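Local structure of auracyanin-A (Chloroflexus aurantiacus, 2AAN) at residues 38-41 / 42-45; 67-70 / 71-74. The protein carries electrons through a single bound copper ion, probably as a soluble acceptor for the membrane-embedded alternative complex III. One frame throughout, in Å; residues are numbered along the deposited sequence.

Contact 1. Residues 38-41 / 42-45; sequences TVSA and GQTV
Ser40 and Gln43 grip each other twice across a tight reversal of the chain. The backbone bond comes first: Gln43 N donates to Ser40 O at 3.1 Å, closing a type II beta turn whose two central residues are Ala41 and Gly42. The donor sits above the carbonyl plane, 42° out of it. The second bond reaches back from the side chain, Gln43 OE1 accepting from Ser40 N at 3.1 Å in an almost straight line (N-H...O 173°). Gln43 can do this because CG lies anti to its backbone N (chi1 -178°) and the chain runs extended from there, carrying the amide across the mouth of the turn. The other half of that amide is also engaged, since NE2 donates to Gly17 O near the start of the modelled chain. In the cupredoxin sandwich this turn steps from strand 36-39 in one sheet to strand 44-50 in the other, and the same gap is bridged by carbons, Val39 CG1 meeting Val45 CG2 at 3.8 Å, the two valines crossing at about a right angle. Val39 CB also lies 3.6 Å from Gln43 OE1. Ile21 of strand 19-24 touches both valines. Gly42 turns the corner with a positive phi, and a CB there would run into Ala41 O. Backbone bonds to Ala113 hold Gly42 and Gln43, and others tie Val39 and Ala41 to Asn139.

Contact 2. Residues 67-70 / 71-74; sequences EAEA and ANIA
Glu69 bends forward over the next turn of its alpha-helix to lie against Ile73, in the first turns of helix 67-80. The backbone bonds run i to i+4 throughout: Ala71 N to Glu67 O, Asn72 N to Ala68 O, Ile73 N to Glu69 O at 3.0 Å and Ala74 N to Ala70 O at 2.9 Å. All four are fairly straight, the last one (169°) most so.

Among the acidic groups, Glu67 leaves the backbone pointing away from 71-74, and its OE1 is hydrogen-bonded to Tyr129 OH, tying the helix to the loop that bears the copper ligand His128. Glu69 behaves differently. A bend at chi2 (48°) swings its carboxylate along the helix, beside the side chain of Asn72 and pointing the same way. Asn93, from another loop, touches Glu69.

The apolar contacts lie on the inner side. Ala70 packs on Ile122 of strand 117-122 and on Tyr129, whereas Ile73 reaches Leu87. With Glu69 cut back to an alanine, Ile73 CG1 and CD1 would probably be less well packed and the side chain of Asn72 freer to turn.

Ile73 and Glu69 cross at about a right angle. Ile73 CG1 is 3.4 Å from Glu69 O and 3.5 Å from Glu69 OE2, while Ile73 CD1 is 3.6 Å from Glu69 OE2 and 4.1 Å from Glu69 CG.

In the fold
Contact 1 and contact 2 come in series along the chain and do not touch: their centres are 23 Å apart and their nearest atoms about 16 Å. The turn of 38-45 joins the two sheets of the sandwich far from the metal, near Gly17, the first modelled residue, and the C-terminal Asn139. The helical segment 67-74 lies nearer the copper site, formed by His58, Cys123, His128 and Met132. The side chain of Ala74 is about 8 Å from those of Cys123 and His128 and about 10 Å from the copper ion. Strands of the five-stranded sheet serve both places, 133-138 beside contact 1 and its neighbour 117-122 beneath contact 2.

Contact 1. Residues 38-41 / 42-45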
ATOM      1  N   THR A  38       8.746   6.434   7.812  1.00 21.79           N
ATOM      2  CA  THR A  38       9.586   5.865   8.838  1.00 26.83           C
ATOM      3  C   THR A  38       8.753   5.687  10.080  1.00 26.06           C
ATOM      4  O   THR A  38       8.046   6.601  10.487  1.00 24.71           O
ATOM      5  CB  THR A  38      10.771   6.763   9.179  1.00 28.52           C
ATOM      6  OG1 THR A  38      11.537   6.995   8.004  1.00 33.48           O
ATOM      7  CG2 THR A  38      11.668   6.080  10.204  1.00 36.41           C
ATOM      8  N   VAL A  39       8.809   4.480  10.637  1.00 19.66           N
ATOM      9  CA  VAL A  39       8.116   4.157  11.872  1.00 22.94           C
ATOM     10  C   VAL A  39       9.090   3.349  12.723  1.00 22.91           C
ATOM     11  O   VAL A  39      10.186   3.013  12.255  1.00 16.15           O
ATOM     12  CB  VAL A  39       6.801   3.373  11.623  1.00 22.71           C
ATOM     13  CG1 VAL A  39       5.802   4.250  10.835  1.00 17.56           C
ATOM     14  CG2 VAL A  39       7.048   2.053  10.889  1.00 23.03           C
ATOM     15  N   SER A  40       8.675   3.029  13.948  1.00 20.56           N
ATOM     16  CA  SER A  40       9.450   2.153  14.857  1.00 24.38           C
ATOM     17  C   SER A  40       8.868   0.760  14.837  1.00 21.44           C
ATOM     18  O   SER A  40       7.666   0.602  14.702  1.00 20.42           O
ATOM     19  CB  SER A  40       9.397   2.677  16.297  1.00 20.48           C
ATOM     20  OG  SER A  40       9.575   4.081  16.321  1.00 28.77           O
ATOM     21  N   ALA A  41       9.708  -0.253  15.007  1.00 20.38           N
ATOM     22  CA  ALA A  41       9.232  -1.622  15.048  1.00 20.36           C
ATOM     23  C   ALA A  41       8.192  -1.811  16.186  1.00 22.72           C
ATOM     24  O   ALA A  41       8.357  -1.287  17.274  1.00 21.82           O
ATOM     25  CB  ALA A  41      10.406  -2.579  15.230  1.00 23.68           C
ATOM     26  N   GLY A  42       7.117  -2.525  15.914  1.00 19.61           N
ATOM     27  CA  GLY A  42       6.098  -2.817  16.926  1.00 19.16           C
ATOM     28  C   GLY A  42       5.114  -1.669  17.152  1.00 24.92           C
ATOM     29  O   GLY A  42       4.100  -1.844  17.830  1.00 23.45           O
ATOM     30  N   GLN A  43       5.417  -0.490  16.617  1.00 20.01           N
ATOM     31  CA  GLN A  43       4.550   0.670  16.765  1.00 21.10           C
ATOM     32  C   GLN A  43       3.214   0.432  16.063  1.00 23.98           C
ATOM     33  O   GLN A  43       3.192  -0.140  14.965  1.00 21.37           O
ATOM     34  CB  GLN A  43       5.236   1.916  16.188  1.00 18.96           C
ATOM     35  CG  GLN A  43       4.439   3.186  16.341  1.00 25.30           C
ATOM     36  CD  GLN A  43       5.212   4.418  15.936  1.00 19.72           C
ATOM     37  OE1 GLN A  43       6.060   4.376  15.051  1.00 21.34           O
ATOM     38  NE2 GLN A  43       4.932   5.531  16.609  1.00 22.28           N
ATOM     39  N   THR A  44       2.119   0.895  16.687  1.00 18.96           N
ATOM     40  CA  THR A  44       0.795   0.901  16.060  1.00 22.60           C
ATOM     41  C   THR A  44       0.716   2.084  15.091  1.00 22.55           C
ATOM     42  O   THR A  44       0.809   3.259  15.505  1.00 18.65           O
ATOM     43  CB  THR A  44      -0.389   0.973  17.086  1.00 23.78           C
ATOM     44  OG1 THR A  44      -0.311  -0.124  17.994  1.00 18.50           O
ATOM     45  CG2 THR A  44      -1.738   0.902  16.376  1.00 21.01           C
ATOM     46  N   VAL A  45       0.567   1.741  13.810  1.00 17.66           N
ATOM     47  CA  VAL A  45       0.526   2.668  12.683  1.00 22.05           C
ATOM     48  C   VAL A  45      -0.844   2.572  12.014  1.00 13.85           C
ATOM     49  O   VAL A  45      -1.288   1.474  11.663  1.00 15.45           O
ATOM     50  CB  VAL A  45       1.581   2.309  11.590  1.00 18.34           C
ATOM     51  CG1 VAL A  45       1.570   3.399  10.443  1.00 17.90           C
ATOM     52  CG2 VAL A  45       2.954   2.146  12.195  1.00 24.58           C
TER

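Contact 2. Residues 67-70 / 71-74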
ATOM      1  N   GLU A  67      11.233  -6.247  -4.886  1.00 12.63           N
ATOM      2  CA  GLU A  67      10.463  -5.844  -6.020  1.00 16.11           C
ATOM      3  C   GLU A  67       9.909  -7.048  -6.758  1.00 20.71           C
ATOM      4  O   GLU A  67       8.840  -6.981  -7.321  1.00 19.23           O
ATOM      5  CB  GLU A  67      11.329  -5.016  -6.985  1.00 13.90           C
ATOM      6  CG  GLU A  67      11.855  -3.669  -6.417  1.00 15.76           C
ATOM      7  CD  GLU A  67      10.829  -2.531  -6.298  1.00 18.57           C
ATOM      8  OE1 GLU A  67       9.645  -2.684  -6.693  1.00 16.66           O
ATOM      9  OE2 GLU A  67      11.238  -1.456  -5.784  1.00 15.25           O
ATOM     10  N   ALA A  68      10.651  -8.149  -6.811  1.00 24.88           N
ATOM     11  CA  ALA A  68      10.108  -9.380  -7.417  1.00 18.77           C
ATOM     12  C   ALA A  68       8.828  -9.885  -6.714  1.00 17.51           C
ATOM     13  O   ALA A  68       7.842 -10.305  -7.355  1.00 21.18           O
ATOM     14  CB  ALA A  68      11.181 -10.460  -7.407  1.00 24.87           C
ATOM     15  N   GLU A  69       8.802  -9.829  -5.391  1.00 18.84           N
ATOM     16  CA  GLU A  69       7.611 -10.278  -4.699  1.00 18.96           C
ATOM     17  C   GLU A  69       6.472  -9.271  -4.972  1.00 19.82           C
ATOM     18  O   GLU A  69       5.338  -9.675  -5.193  1.00 18.75           O
ATOM     19  CB  GLU A  69       7.870 -10.504  -3.218  1.00 24.14           C
ATOM     20  CG  GLU A  69       6.688 -11.123  -2.481  1.00 25.04           C
ATOM     21  CD  GLU A  69       6.094 -12.353  -3.200  1.00 31.34           C
ATOM     22  OE1 GLU A  69       6.869 -13.224  -3.660  1.00 38.31           O
ATOM     23  OE2 GLU A  69       4.849 -12.428  -3.341  1.00 38.29           O
ATOM     24  N   ALA A  70       6.795  -7.971  -5.001  1.00 15.34           N
ATOM     25  CA  ALA A  70       5.818  -6.912  -5.348  1.00 11.84           C
ATOM     26  C   ALA A  70       5.202  -7.148  -6.731  1.00 15.37           C
ATOM     27  O   ALA A  70       3.975  -7.059  -6.922  1.00 12.97           O
ATOM     28  CB  ALA A  70       6.497  -5.541  -5.313  1.00 13.34           C
ATOM     29  N   ALA A  71       6.050  -7.430  -7.707  1.00 13.71           N
ATOM     30  CA  ALA A  71       5.557  -7.626  -9.060  1.00 18.67           C
ATOM     31  C   ALA A  71       4.648  -8.855  -9.150  1.00 19.80           C
ATOM     32  O   ALA A  71       3.605  -8.843  -9.835  1.00 20.32           O
ATOM     33  CB  ALA A  71       6.704  -7.764 -10.030  1.00 17.01           C
ATOM     34  N   ASN A  72       5.047  -9.916  -8.462  1.00 20.18           N
ATOM     35  CA  ASN A  72       4.231 -11.127  -8.370  1.00 23.61           C
ATOM     36  C   ASN A  72       2.840 -10.856  -7.773  1.00 19.43           C
ATOM     37  O   ASN A  72       1.833 -11.328  -8.300  1.00 16.97           O
ATOM     38  CB  ASN A  72       4.996 -12.197  -7.578  1.00 28.16           C
ATOM     39  CG  ASN A  72       4.175 -13.467  -7.341  1.00 40.49           C
ATOM     40  OD1 ASN A  72       3.678 -13.698  -6.224  1.00 47.51           O
ATOM     41  ND2 ASN A  72       4.035 -14.300  -8.381  1.00 46.52           N
ATOM     42  N   ILE A  73       2.794 -10.110  -6.671  1.00 20.53           N
ATOM     43  CA  ILE A  73       1.544  -9.779  -6.022  1.00 13.48           C
ATOM     44  C   ILE A  73       0.676  -8.921  -6.938  1.00 19.19           C
ATOM     45  O   ILE A  73      -0.479  -9.273  -7.244  1.00 20.07           O
ATOM     46  CB  ILE A  73       1.788  -9.071  -4.664  1.00 16.20           C
ATOM     47  CG1 ILE A  73       2.351 -10.070  -3.673  1.00 18.88           C
ATOM     48  CG2 ILE A  73       0.497  -8.476  -4.137  1.00 18.71           C
ATOM     49  CD1 ILE A  73       2.958  -9.455  -2.495  1.00 13.96           C
ATOM     50  N   ALA A  74       1.222  -7.824  -7.429  1.00 17.21           N
ATOM     51  CA  ALA A  74       0.469  -7.019  -8.420  1.00 16.08           C
ATOM     52  C   ALA A  74      -0.002  -7.861  -9.609  1.00 17.69           C
ATOM     53  O   ALA A  74      -1.149  -7.743 -10.062  1.00 14.61           O
ATOM     54  CB  ALA A  74       1.293  -5.837  -8.895  1.00 19.53           C
TER